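Local coordinates for protein Rio2 kinase (PDB 4GYI) that acts as an atypical RIO-family kinase with an ATPase-dependent role in pre-40S ribosomal subunit maturation, and probably phosphorylates proteins on serine and threonine, at residues 110-115 against 124-129; 158-163 against 186-191; 196-201 against 283-288. All blocks are in the same frame, centred on the assembly; numbering follows the deposited sequence.

Interaction 1 of 3, residues 110-115 against 124-129. With ADP (adenosine-5'-diphosphate), chain B; EDO (1,2-ethanediol), chain D.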
loop_
_atom_site.group_PDB
_atom_site.type_symbol
_atom_site.label_atom_id
_atom_site.label_comp_id
_atom_site.label_asym_id
_atom_site.label_seq_id
_atom_site.Cartn_x
_atom_site.Cartn_y
_atom_site.Cartn_z
ATOM N N ASP A 110 -1.082 7.325 0.203
ATOM C CA ASP A 110 -0.582 8.369 1.094
ATOM C C ASP A 110 0.401 7.768 2.109
ATOM O O ASP A 110 0.153 6.709 2.674
ATOM C CB ASP A 110 -1.734 9.055 1.837
ATOM C CG ASP A 110 -2.583 9.938 0.925
ATOM O OD1 ASP A 110 -2.041 10.459 -0.076
ATOM O OD2 ASP A 110 -3.793 10.110 1.208
ATOM N N ILE A 111 1.522 8.439 2.324
ATOM C CA ILE A 111 2.529 7.952 3.252
ATOM C C ILE A 111 2.561 8.891 4.452
ATOM O O ILE A 111 2.766 10.089 4.298
ATOM C CB ILE A 111 3.920 7.910 2.596
ATOM C CG1 ILE A 111 3.871 7.131 1.284
ATOM C CG2 ILE A 111 4.946 7.309 3.543
ATOM C CD1 ILE A 111 3.605 5.648 1.460
ATOM N N MET A 112 2.339 8.343 5.641
ATOM C CA MET A 112 2.341 9.134 6.869
ATOM C C MET A 112 3.413 8.584 7.778
ATOM O O MET A 112 3.726 7.409 7.723
ATOM C CB MET A 112 0.992 9.010 7.594
ATOM C CG MET A 112 -0.191 9.613 6.839
ATOM S SD MET A 112 -1.237 10.601 7.915
ATOM C CE MET A 112 -2.234 9.333 8.684
ATOM N N ILE A 113 3.969 9.422 8.631
ATOM C CA ILE A 113 4.860 8.914 9.650
ATOM C C ILE A 113 4.043 8.835 10.894
ATOM O O ILE A 113 3.309 9.766 11.206
ATOM C CB ILE A 113 6.055 9.830 9.871
ATOM C CG1 ILE A 113 6.916 9.854 8.610
ATOM C CG2 ILE A 113 6.904 9.320 11.013
ATOM C CD1 ILE A 113 6.511 10.898 7.605
ATOM N N VAL A 114 4.119 7.703 11.584
ATOM C CA VAL A 114 3.467 7.596 12.870
ATOM C C VAL A 114 4.482 7.200 13.930
ATOM O O VAL A 114 5.608 6.805 13.607
ATOM C CB VAL A 114 2.345 6.574 12.833
ATOM C CG1 VAL A 114 1.360 6.938 11.752
ATOM C CG2 VAL A 114 2.924 5.208 12.594
ATOM N N ALA A 115 4.087 7.325 15.194
ATOM C CA ALA A 115 4.920 6.886 16.307
ATOM C C ALA A 115 4.109 6.038 17.283
ATOM O O ALA A 115 2.920 6.273 17.485
ATOM C CB ALA A 115 5.489 8.072 17.010
ATOM N N LEU A 124 3.003 4.689 8.075
ATOM C CA LEU A 124 1.656 4.245 7.786
ATOM C C LEU A 124 1.393 4.482 6.300
ATOM O O LEU A 124 1.496 5.609 5.818
ATOM C CB LEU A 124 0.643 5.022 8.624
ATOM C CG LEU A 124 -0.826 4.750 8.283
ATOM C CD1 LEU A 124 -1.223 3.348 8.718
ATOM C CD2 LEU A 124 -1.727 5.775 8.930
ATOM N N LYS A 125 1.088 3.426 5.564
ATOM C CA LYS A 125 0.781 3.591 4.143
ATOM C C LYS A 125 -0.718 3.418 3.960
ATOM O O LYS A 125 -1.295 2.467 4.474
ATOM C CB LYS A 125 1.535 2.572 3.288
ATOM C CG LYS A 125 1.278 2.698 1.756
ATOM C CD LYS A 125 2.148 1.705 1.001
ATOM C CE LYS A 125 1.891 1.723 -0.520
ATOM N NZ LYS A 125 2.967 0.976 -1.250
ATOM N N ILE A 126 -1.340 4.358 3.255
ATOM C CA ILE A 126 -2.773 4.316 3.006
ATOM C C ILE A 126 -3.011 4.183 1.510
ATOM O O ILE A 126 -2.622 5.053 0.754
ATOM C CB ILE A 126 -3.446 5.617 3.501
ATOM C CG1 ILE A 126 -3.135 5.823 5.001
ATOM C CG2 ILE A 126 -4.961 5.559 3.262
ATOM C CD1 ILE A 126 -3.714 7.122 5.590
ATOM N N HIS A 127 -3.630 3.095 1.076
ATOM C CA HIS A 127 -3.839 2.890 -0.346
ATOM C C HIS A 127 -5.008 3.713 -0.871
ATOM O O HIS A 127 -6.062 3.810 -0.223
ATOM C CB HIS A 127 -4.025 1.407 -0.666
ATOM C CG HIS A 127 -2.765 0.603 -0.568
ATOM N ND1 HIS A 127 -1.896 0.449 -1.629
ATOM C CD2 HIS A 127 -2.223 -0.087 0.465
ATOM C CE1 HIS A 127 -0.880 -0.313 -1.262
ATOM N NE2 HIS A 127 -1.053 -0.651 0.005
ATOM N N ARG A 128 -4.792 4.302 -2.048
ATOM C CA ARG A 128 -5.705 5.250 -2.670
ATOM C C ARG A 128 -6.051 4.916 -4.125
ATOM O O ARG A 128 -6.008 5.793 -4.984
ATOM C CB ARG A 128 -5.063 6.645 -2.636
ATOM C CG ARG A 128 -4.852 7.163 -1.214
ATOM C CD ARG A 128 -6.174 7.431 -0.486
ATOM N NE ARG A 128 -5.942 8.183 0.751
ATOM C CZ ARG A 128 -6.736 8.169 1.819
ATOM N NH1 ARG A 128 -7.848 7.434 1.825
ATOM N NH2 ARG A 128 -6.413 8.895 2.885
ATOM N N LEU A 129 -6.390 3.662 -4.405
ATOM C CA LEU A 129 -6.786 3.271 -5.754
ATOM C C LEU A 129 -8.001 4.110 -6.187
ATOM O O LEU A 129 -8.870 4.383 -5.376
ATOM C CB LEU A 129 -7.138 1.768 -5.788
ATOM C CG LEU A 129 -5.996 0.755 -5.950
ATOM C CD1 LEU A 129 -4.934 0.951 -4.891
ATOM C CD2 LEU A 129 -6.515 -0.659 -5.863
HETATM P PB ADP B . 3.352 4.440 -3.633
HETATM O O1B ADP B . 2.358 5.569 -3.506
HETATM O O2B ADP B . 4.412 4.541 -4.703
HETATM O O3B ADP B . 2.499 3.094 -3.673
HETATM P PA ADP B . 5.477 3.568 -1.882
HETATM O O1A ADP B . 6.237 3.424 -3.173
HETATM O O2A ADP B . 5.288 2.324 -1.023
HETATM O O3A ADP B . 4.051 4.262 -2.172
HETATM O "O5'" ADP B . 6.167 4.750 -1.057
HETATM C "C5'" ADP B . 6.287 6.050 -1.653
HETATM C "C4'" ADP B . 7.503 6.770 -1.073
HETATM O "O4'" ADP B . 7.417 6.823 0.362
HETATM C "C3'" ADP B . 8.840 6.085 -1.355
HETATM O "O3'" ADP B . 9.420 6.451 -2.611
HETATM C "C2'" ADP B . 9.702 6.522 -0.191
HETATM O "O2'" ADP B . 10.129 7.877 -0.373
HETATM C "C1'" ADP B . 8.709 6.604 0.942
HETATM N N9 ADP B . 8.593 5.357 1.723
HETATM C C8 ADP B . 7.612 4.443 1.598
HETATM N N7 ADP B . 7.758 3.435 2.498
HETATM C C5 ADP B . 8.857 3.737 3.221
HETATM C C6 ADP B . 9.584 3.119 4.344
HETATM N N6 ADP B . 9.147 1.959 4.877
HETATM N N1 ADP B . 10.679 3.752 4.810
HETATM C C2 ADP B . 11.119 4.922 4.296
HETATM N N3 ADP B . 10.506 5.543 3.279
HETATM C C4 ADP B . 9.398 5.001 2.712
HETATM C C1 EDO D . -10.088 4.526 -1.742
HETATM O O1 EDO D . -8.933 4.100 -2.472
HETATM C C2 EDO D . -9.630 5.275 -0.503
HETATM O O2 EDO D . -8.658 4.479 0.153
#
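D110 OD2 is gripped twice by the guanidinium group of R128: NE donates to it at 2.9 Å in a nearly straight bond, and NH2 adds a weak one at 3.3 Å. The pair closes one end of a β hairpin, strands 109-115 and 121-127, in the antiparallel sheet of the kinase N-terminal lobe. OD2 lies almost in the guanidinium plane, while NE meets it from above the carboxylate plane; the two planes are 73° apart. A bend at chi2 (-67°) folds R128 back over I126, whose CG2 sits 3.5 Å above the centre of the guanidinium group. D83 also pairs with R128 NH2, while R131 takes D110 OD1, so acid and base each have a second partner. With an alanine in place of R128, both D110 OD2 and D83 would probably be left without this basic partner, and the I126 methyl without the guanidinium group that lies on it.

The backbones pair around I111 and K125, a non-hydrogen-bonded pair flanked by two hydrogen-bonded ones. D110 N reaches I126 O at 2.8 Å, and I126 N returns the bond to D110 O; M112 and L124 do the same. Flexible, apolar M112 suits the face it shares with L124 and I126: its CE rests 3.6 Å from L124 CD2.

The other face serves the nucleotide. Branched I111 offers CG1 to the ribose of ADP, with O4' at 3.7 Å. K125, long and fully extended, packs its CG on I111 CD1 and sends NZ on to ADP O2A, 2.7 Å away.

Interaction 2 of 3, residues 158-163 against 186-191. With ADP (adenosine-5'-diphosphate), chain B.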
loop_
_atom_site.group_PDB
_atom_site.type_symbol
_atom_site.label_atom_id
_atom_site.label_comp_id
_atom_site.label_asym_id
_atom_site.label_seq_id
_atom_site.Cartn_x
_atom_site.Cartn_y
_atom_site.Cartn_z
ATOM N N LEU A 158 -7.911 -4.670 -0.677
ATOM C CA LEU A 158 -7.223 -5.797 -1.304
ATOM C C LEU A 158 -5.769 -5.460 -1.561
ATOM O O LEU A 158 -4.892 -6.321 -1.437
ATOM C CB LEU A 158 -7.868 -6.196 -2.628
ATOM C CG LEU A 158 -9.258 -6.831 -2.584
ATOM C CD1 LEU A 158 -9.622 -7.314 -3.981
ATOM C CD2 LEU A 158 -9.302 -7.969 -1.607
ATOM N N ALA A 159 -5.522 -4.218 -1.960
ATOM C CA ALA A 159 -4.162 -3.779 -2.230
ATOM C C ALA A 159 -3.319 -3.887 -0.965
ATOM O O ALA A 159 -2.210 -4.393 -1.014
ATOM C CB ALA A 159 -4.155 -2.340 -2.757
ATOM N N ALA A 160 -3.853 -3.421 0.164
ATOM C CA ALA A 160 -3.127 -3.433 1.443
ATOM C C ALA A 160 -2.898 -4.860 1.941
ATOM O O ALA A 160 -1.818 -5.182 2.401
ATOM C CB ALA A 160 -3.884 -2.612 2.519
ATOM N N ILE A 161 -3.920 -5.704 1.839
ATOM C CA ILE A 161 -3.808 -7.092 2.244
ATOM C C ILE A 161 -2.742 -7.818 1.438
ATOM O O ILE A 161 -1.898 -8.533 1.999
ATOM C CB ILE A 161 -5.153 -7.822 2.100
ATOM C CG1 ILE A 161 -6.115 -7.349 3.188
ATOM C CG2 ILE A 161 -4.967 -9.339 2.213
ATOM C CD1 ILE A 161 -7.505 -7.906 3.040
ATOM N N LYS A 162 -2.770 -7.618 0.121
ATOM C CA LYS A 162 -1.781 -8.211 -0.767
ATOM C C LYS A 162 -0.361 -7.765 -0.440
ATOM O O LYS A 162 0.542 -8.597 -0.284
ATOM C CB LYS A 162 -2.092 -7.883 -2.234
ATOM C CG LYS A 162 -1.046 -8.445 -3.207
ATOM C CD LYS A 162 -1.596 -8.587 -4.636
ATOM C CE LYS A 162 -0.466 -8.708 -5.654
ATOM N NZ LYS A 162 -0.931 -8.642 -7.065
ATOM N N GLU A 163 -0.165 -6.455 -0.350
ATOM C CA GLU A 163 1.172 -5.908 -0.106
ATOM C C GLU A 163 1.733 -6.399 1.226
ATOM O O GLU A 163 2.926 -6.692 1.351
ATOM C CB GLU A 163 1.174 -4.364 -0.181
ATOM C CG GLU A 163 2.493 -3.697 0.301
ATOM C CD GLU A 163 2.611 -2.202 -0.056
ATOM O OE1 GLU A 163 1.624 -1.458 0.098
ATOM O OE2 GLU A 163 3.700 -1.757 -0.490
ATOM N N HIS A 186 -7.449 -0.641 4.364
ATOM C CA HIS A 186 -6.596 -0.182 3.261
ATOM C C HIS A 186 -5.212 0.321 3.709
ATOM O O HIS A 186 -4.532 1.041 2.966
ATOM C CB HIS A 186 -7.300 0.919 2.459
ATOM C CG HIS A 186 -7.690 2.125 3.272
ATOM N ND1 HIS A 186 -8.186 2.038 4.557
ATOM C CD2 HIS A 186 -7.685 3.444 2.965
ATOM C CE1 HIS A 186 -8.467 3.249 5.007
ATOM N NE2 HIS A 186 -8.164 4.122 4.066
ATOM N N THR A 187 -4.792 -0.041 4.915
ATOM C CA THR A 187 -3.597 0.587 5.471
ATOM C C THR A 187 -2.558 -0.418 5.915
ATOM O O THR A 187 -2.887 -1.551 6.261
ATOM C CB THR A 187 -3.933 1.535 6.657
ATOM O OG1 THR A 187 -4.293 0.762 7.813
ATOM C CG2 THR A 187 -5.076 2.443 6.293
ATOM N N ILE A 188 -1.297 -0.005 5.906
ATOM C CA ILE A 188 -0.254 -0.851 6.451
ATOM C C ILE A 188 0.613 -0.005 7.335
ATOM O O ILE A 188 0.906 1.134 6.982
ATOM C CB ILE A 188 0.648 -1.438 5.357
ATOM C CG1 ILE A 188 -0.141 -2.406 4.471
ATOM C CG2 ILE A 188 1.855 -2.164 5.985
ATOM C CD1 ILE A 188 0.698 -3.017 3.363
ATOM N N VAL A 189 1.007 -0.551 8.483
ATOM C CA VAL A 189 2.010 0.085 9.314
ATOM C C VAL A 189 3.274 -0.717 9.124
ATOM O O VAL A 189 3.250 -1.929 9.242
ATOM C CB VAL A 189 1.617 0.098 10.811
ATOM C CG1 VAL A 189 2.764 0.637 11.651
ATOM C CG2 VAL A 189 0.380 0.946 11.031
ATOM N N MET A 190 4.379 -0.056 8.793
ATOM C CA MET A 190 5.616 -0.781 8.573
ATOM C C MET A 190 6.784 0.029 9.141
ATOM O O MET A 190 6.635 1.219 9.426
ATOM C CB MET A 190 5.816 -1.002 7.072
ATOM C CG MET A 190 6.193 0.278 6.334
ATOM S SD MET A 190 6.261 0.112 4.545
ATOM C CE MET A 190 4.549 0.305 4.098
ATOM N N SER A 191 7.943 -0.603 9.295
ATOM C CA SER A 191 9.094 0.106 9.844
ATOM C C SER A 191 9.485 1.249 8.915
ATOM O O SER A 191 9.204 1.216 7.716
ATOM C CB SER A 191 10.286 -0.833 10.060
ATOM O OG SER A 191 10.860 -1.218 8.829
HETATM P PB ADP B . 3.352 4.440 -3.633
HETATM O O1B ADP B . 2.358 5.569 -3.506
HETATM O O2B ADP B . 4.412 4.541 -4.703
HETATM O O3B ADP B . 2.499 3.094 -3.673
HETATM P PA ADP B . 5.477 3.568 -1.882
HETATM O O1A ADP B . 6.237 3.424 -3.173
HETATM O O2A ADP B . 5.288 2.324 -1.023
HETATM O O3A ADP B . 4.051 4.262 -2.172
HETATM O "O5'" ADP B . 6.167 4.750 -1.057
HETATM C "C5'" ADP B . 6.287 6.050 -1.653
HETATM C "C4'" ADP B . 7.503 6.770 -1.073
HETATM O "O4'" ADP B . 7.417 6.823 0.362
HETATM C "C3'" ADP B . 8.840 6.085 -1.355
HETATM O "O3'" ADP B . 9.420 6.451 -2.611
HETATM C "C2'" ADP B . 9.702 6.522 -0.191
HETATM O "O2'" ADP B . 10.129 7.877 -0.373
HETATM C "C1'" ADP B . 8.709 6.604 0.942
HETATM N N9 ADP B . 8.593 5.357 1.723
HETATM C C8 ADP B . 7.612 4.443 1.598
HETATM N N7 ADP B . 7.758 3.435 2.498
HETATM C C5 ADP B . 8.857 3.737 3.221
HETATM C C6 ADP B . 9.584 3.119 4.344
HETATM N N6 ADP B . 9.147 1.959 4.877
HETATM N N1 ADP B . 10.679 3.752 4.810
HETATM C C2 ADP B . 11.119 4.922 4.296
HETATM N N3 ADP B . 10.506 5.543 3.279
HETATM C C4 ADP B . 9.398 5.001 2.712
#
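A160 and I188 meet where helix 149-172, which corresponds to the αC helix of protein kinases, lies against strand 187-191 of the N-lobe sheet. The segment axes come within 7.9 Å and run 32° apart. No hydrogen bond joins the two segments, so the contact rests on van der Waals packing, partly against backbone.

The small methyl of alanine suits this close approach: A160 CB is 3.4 Å from H186 C and almost as near T187 N. I188 fills the next position along the strand. With its CG1 anti to the carbonyl carbon (chi1 -66°) and CD1 fully extended, it pushes its end methyl between two groups of the helix. CD1 lies 3.5 Å from A160 O and 3.6 Å from E163 CG, crossing the glutamate chain at a slant. E163 thus presents aliphatic methylenes to the isoleucine while its carboxylate travels on.

The polar groups of the contact find their partners elsewhere. E163 OE2 forms a salt bridge with K125 NZ, the lysine-glutamate pair characteristic of an αC-in kinase, and also accepts from F259 N; OE1 has a weak bond from H127 NE2. H186 NE2 is hydrogen-bonded to D83 OD1, on helix 79-92, and T187 CG2 rests on one face of the H186 ring, near the rim, while T187 OG1 pairs with H90.

Recognition of the adenine lies at the far end of the strand, where the hinge begins. S191 O accepts from ADP N6 at 2.9 Å. M190 stands at the position of the kinase gatekeeper, and its SD takes a weak bond from the same ADP N6 at 3.4 Å.

Interaction 3 of 3, residues 196-201 against 283-288. With ADP (adenosine-5'-diphosphate), chain B.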
loop_
_atom_site.group_PDB
_atom_site.type_symbol
_atom_site.label_atom_id
_atom_site.label_comp_id
_atom_site.label_asym_id
_atom_site.label_seq_id
_atom_site.Cartn_x
_atom_site.Cartn_y
_atom_site.Cartn_z
ATOM N N LEU A 196 16.737 6.630 1.403
ATOM C CA LEU A 196 15.991 7.523 0.535
ATOM C C LEU A 196 15.901 6.903 -0.863
ATOM O O LEU A 196 16.761 6.104 -1.241
ATOM C CB LEU A 196 16.723 8.856 0.469
ATOM C CG LEU A 196 17.115 9.405 1.841
ATOM C CD1 LEU A 196 17.874 10.724 1.691
ATOM C CD2 LEU A 196 15.891 9.588 2.711
ATOM N N PRO A 197 14.864 7.264 -1.630
ATOM C CA PRO A 197 14.692 6.713 -2.979
ATOM C C PRO A 197 15.965 6.890 -3.813
ATOM O O PRO A 197 16.610 7.928 -3.724
ATOM C CB PRO A 197 13.575 7.580 -3.575
ATOM C CG PRO A 197 12.820 8.107 -2.411
ATOM C CD PRO A 197 13.796 8.217 -1.267
ATOM N N MET A 198 16.318 5.879 -4.595
ATOM C CA MET A 198 17.477 5.946 -5.489
ATOM C C MET A 198 17.417 7.147 -6.456
ATOM O O MET A 198 18.441 7.701 -6.838
ATOM C CB MET A 198 17.606 4.627 -6.271
ATOM C CG MET A 198 18.833 4.546 -7.160
ATOM S SD MET A 198 19.017 2.871 -7.829
ATOM C CE MET A 198 17.434 2.640 -8.665
ATOM N N ARG A 199 16.207 7.547 -6.834
ATOM C CA ARG A 199 16.005 8.689 -7.719
ATOM C C ARG A 199 16.827 9.902 -7.282
ATOM O O ARG A 199 17.350 10.636 -8.118
ATOM C CB ARG A 199 14.515 9.065 -7.746
ATOM C CG ARG A 199 14.168 10.228 -8.666
ATOM C CD ARG A 199 13.404 11.330 -7.932
ATOM N NE ARG A 199 14.277 12.203 -7.143
ATOM C CZ ARG A 199 14.882 13.288 -7.622
ATOM N NH1 ARG A 199 14.716 13.639 -8.892
ATOM N NH2 ARG A 199 15.660 14.023 -6.837
ATOM N N GLN A 200 16.963 10.099 -5.973
ATOM C CA GLN A 200 17.622 11.301 -5.473
ATOM C C GLN A 200 19.033 11.074 -4.951
ATOM O O GLN A 200 19.635 11.987 -4.372
ATOM C CB GLN A 200 16.758 11.998 -4.414
ATOM C CG GLN A 200 16.292 11.101 -3.307
ATOM C CD GLN A 200 15.379 11.817 -2.315
ATOM O OE1 GLN A 200 14.150 11.744 -2.410
ATOM N NE2 GLN A 200 15.983 12.501 -1.349
ATOM N N VAL A 201 19.561 9.868 -5.158
ATOM C CA VAL A 201 20.917 9.554 -4.707
ATOM C C VAL A 201 21.881 10.557 -5.333
ATOM O O VAL A 201 21.855 10.783 -6.547
ATOM C CB VAL A 201 21.322 8.081 -5.009
ATOM C CG1 VAL A 201 21.556 7.865 -6.500
ATOM C CG2 VAL A 201 22.547 7.683 -4.189
ATOM N N ARG A 283 17.543 1.688 -18.161
ATOM C CA ARG A 283 17.237 3.069 -18.548
ATOM C C ARG A 283 17.769 4.060 -17.512
ATOM O O ARG A 283 18.504 4.982 -17.854
ATOM C CB ARG A 283 15.736 3.281 -18.712
ATOM C CG ARG A 283 15.204 3.139 -20.125
ATOM C CD ARG A 283 13.769 3.654 -20.178
ATOM N NE ARG A 283 13.665 4.964 -19.538
ATOM C CZ ARG A 283 13.452 6.103 -20.189
ATOM N NH1 ARG A 283 13.293 6.100 -21.506
ATOM N NH2 ARG A 283 13.383 7.247 -19.521
ATOM N N PHE A 284 17.400 3.854 -16.248
ATOM C CA PHE A 284 17.840 4.743 -15.183
ATOM C C PHE A 284 19.367 4.845 -15.114
ATOM O O PHE A 284 19.925 5.943 -15.102
ATOM C CB PHE A 284 17.275 4.317 -13.826
ATOM C CG PHE A 284 17.771 5.163 -12.693
ATOM C CD1 PHE A 284 17.257 6.436 -12.492
ATOM C CD2 PHE A 284 18.783 4.703 -11.858
ATOM C CE1 PHE A 284 17.718 7.233 -11.452
ATOM C CE2 PHE A 284 19.265 5.486 -10.832
ATOM C CZ PHE A 284 18.720 6.753 -10.613
ATOM N N PHE A 285 20.037 3.701 -15.111
ATOM C CA PHE A 285 21.492 3.680 -15.078
ATOM C C PHE A 285 22.128 4.309 -16.299
ATOM O O PHE A 285 23.265 4.753 -16.250
ATOM C CB PHE A 285 22.015 2.268 -14.855
ATOM C CG PHE A 285 22.069 1.898 -13.410
ATOM C CD1 PHE A 285 23.274 1.765 -12.761
ATOM C CD2 PHE A 285 20.899 1.753 -12.682
ATOM C CE1 PHE A 285 23.314 1.452 -11.412
ATOM C CE2 PHE A 285 20.936 1.436 -11.342
ATOM C CZ PHE A 285 22.141 1.288 -10.706
ATOM N N GLU A 286 21.383 4.375 -17.389
ATOM C CA GLU A 286 21.937 4.951 -18.594
ATOM C C GLU A 286 21.820 6.468 -18.521
ATOM O O GLU A 286 22.789 7.179 -18.783
ATOM C CB GLU A 286 21.243 4.387 -19.831
ATOM C CG GLU A 286 22.040 4.519 -21.108
ATOM C CD GLU A 286 22.030 5.926 -21.664
ATOM O OE1 GLU A 286 21.057 6.665 -21.386
ATOM O OE2 GLU A 286 22.993 6.296 -22.377
ATOM N N ARG A 287 20.643 6.970 -18.150
ATOM C CA ARG A 287 20.449 8.419 -18.099
ATOM C C ARG A 287 21.081 9.101 -16.876
ATOM O O ARG A 287 21.573 10.226 -16.979
ATOM C CB ARG A 287 18.971 8.813 -18.272
ATOM C CG ARG A 287 17.991 7.993 -17.462
ATOM C CD ARG A 287 16.540 8.423 -17.709
ATOM N NE ARG A 287 15.574 7.532 -17.054
ATOM C CZ ARG A 287 15.120 7.682 -15.809
ATOM N NH1 ARG A 287 15.536 8.692 -15.057
ATOM N NH2 ARG A 287 14.244 6.817 -15.313
ATOM N N ARG A 288 21.094 8.417 -15.733
ATOM C CA ARG A 288 21.594 9.022 -14.492
ATOM C C ARG A 288 23.112 8.889 -14.278
ATOM O O ARG A 288 23.764 9.840 -13.847
ATOM C CB ARG A 288 20.804 8.502 -13.279
ATOM C CG ARG A 288 21.379 8.881 -11.912
ATOM C CD ARG A 288 21.365 10.380 -11.629
ATOM N NE ARG A 288 21.974 10.675 -10.327
ATOM C CZ ARG A 288 23.230 11.093 -10.146
ATOM N NH1 ARG A 288 24.037 11.288 -11.185
ATOM N NH2 ARG A 288 23.682 11.322 -8.920
HETATM P PB ADP B . 3.352 4.440 -3.633
HETATM O O1B ADP B . 2.358 5.569 -3.506
HETATM O O2B ADP B . 4.412 4.541 -4.703
HETATM O O3B ADP B . 2.499 3.094 -3.673
HETATM P PA ADP B . 5.477 3.568 -1.882
HETATM O O1A ADP B . 6.237 3.424 -3.173
HETATM O O2A ADP B . 5.288 2.324 -1.023
HETATM O O3A ADP B . 4.051 4.262 -2.172
HETATM O "O5'" ADP B . 6.167 4.750 -1.057
HETATM C "C5'" ADP B . 6.287 6.050 -1.653
HETATM C "C4'" ADP B . 7.503 6.770 -1.073
HETATM O "O4'" ADP B . 7.417 6.823 0.362
HETATM C "C3'" ADP B . 8.840 6.085 -1.355
HETATM O "O3'" ADP B . 9.420 6.451 -2.611
HETATM C "C2'" ADP B . 9.702 6.522 -0.191
HETATM O "O2'" ADP B . 10.129 7.877 -0.373
HETATM C "C1'" ADP B . 8.709 6.604 0.942
HETATM N N9 ADP B . 8.593 5.357 1.723
HETATM C C8 ADP B . 7.612 4.443 1.598
HETATM N N7 ADP B . 7.758 3.435 2.498
HETATM C C5 ADP B . 8.857 3.737 3.221
HETATM C C6 ADP B . 9.584 3.119 4.344
HETATM N N6 ADP B . 9.147 1.959 4.877
HETATM N N1 ADP B . 10.679 3.752 4.810
HETATM C C2 ADP B . 11.119 4.922 4.296
HETATM N N3 ADP B . 10.506 5.543 3.279
HETATM C C4 ADP B . 9.398 5.001 2.712
#
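M198 drives its side chain toward F284 and F285, and this Met-aromatic cluster is the tight half of a contact within the kinase C-terminal lobe. Strand 196-197 runs into a 3-10 turn at 198-200, which is set against helix 270-289. Methionine suits the site because its unbranched, polarisable chain can touch two rings at once. With CG anti to the backbone N (chi1 -176°) and the next torsion also extended, the chain reaches straight out, and CG comes to 3.8 Å from F284 CE2. The bend at chi3 (57°) then brings CE back beside the same ring, 4.0 Å from F284 CD2. The sulfur serves both phenylalanines obliquely: SD is 5.0 Å from the centroid of the F284 ring and 5.4 Å from that of F285. L210 and L214 of helix 207-223, with I236 and I238, also touch M198, so its neighbours are largely apolar. F285 in turn meets the rings of Y211 and F289 edge-to-face.

Toward solvent the contact thins out. R199 is exposed, its CB pointing away from the helix, and its nearest approach is through CA, 4.4 Å from F284 CE1. R287, also exposed, spends its charge on E233 and lays one face of its guanidinium group over F284 CA. On this looser side the one hydrogen bond between the two segments is made by R288. Its CB lies against one face of the F284 ring, toward the rim, and a turn at chi2 (65°) takes the guanidinium group across to the chain just after the 3-10 turn. An arginine suits this partly exposed place, being long enough to reach a backbone carbonyl: R288 NH2 donates to V201 O at 3.0 Å, almost perfectly straight and within the guanidinium plane.

In the fold
From the N terminus, the three contacts close in series, none nesting or crossing. Interaction 1 closes a short hairpin turn between neighbouring strands of the N-lobe sheet. Interaction 2 closes a longer loop, in which helix 149-172 runs on and strand 180-184 forms before the chain returns as strand 187-191. That strand lies beside 121-127, so interactions 1 and 2 share a sheet and touch, their centres 9 Å apart. Past the hinge, interaction 3 spans about eighty residues, including helix 207-223 and strands 236-242 and 250-256, and joins the 3-10 turn after strand 196-197 to helix 270-289 within the C-lobe. It touches neither of the others, but all three border ADP in the cleft between the lobes.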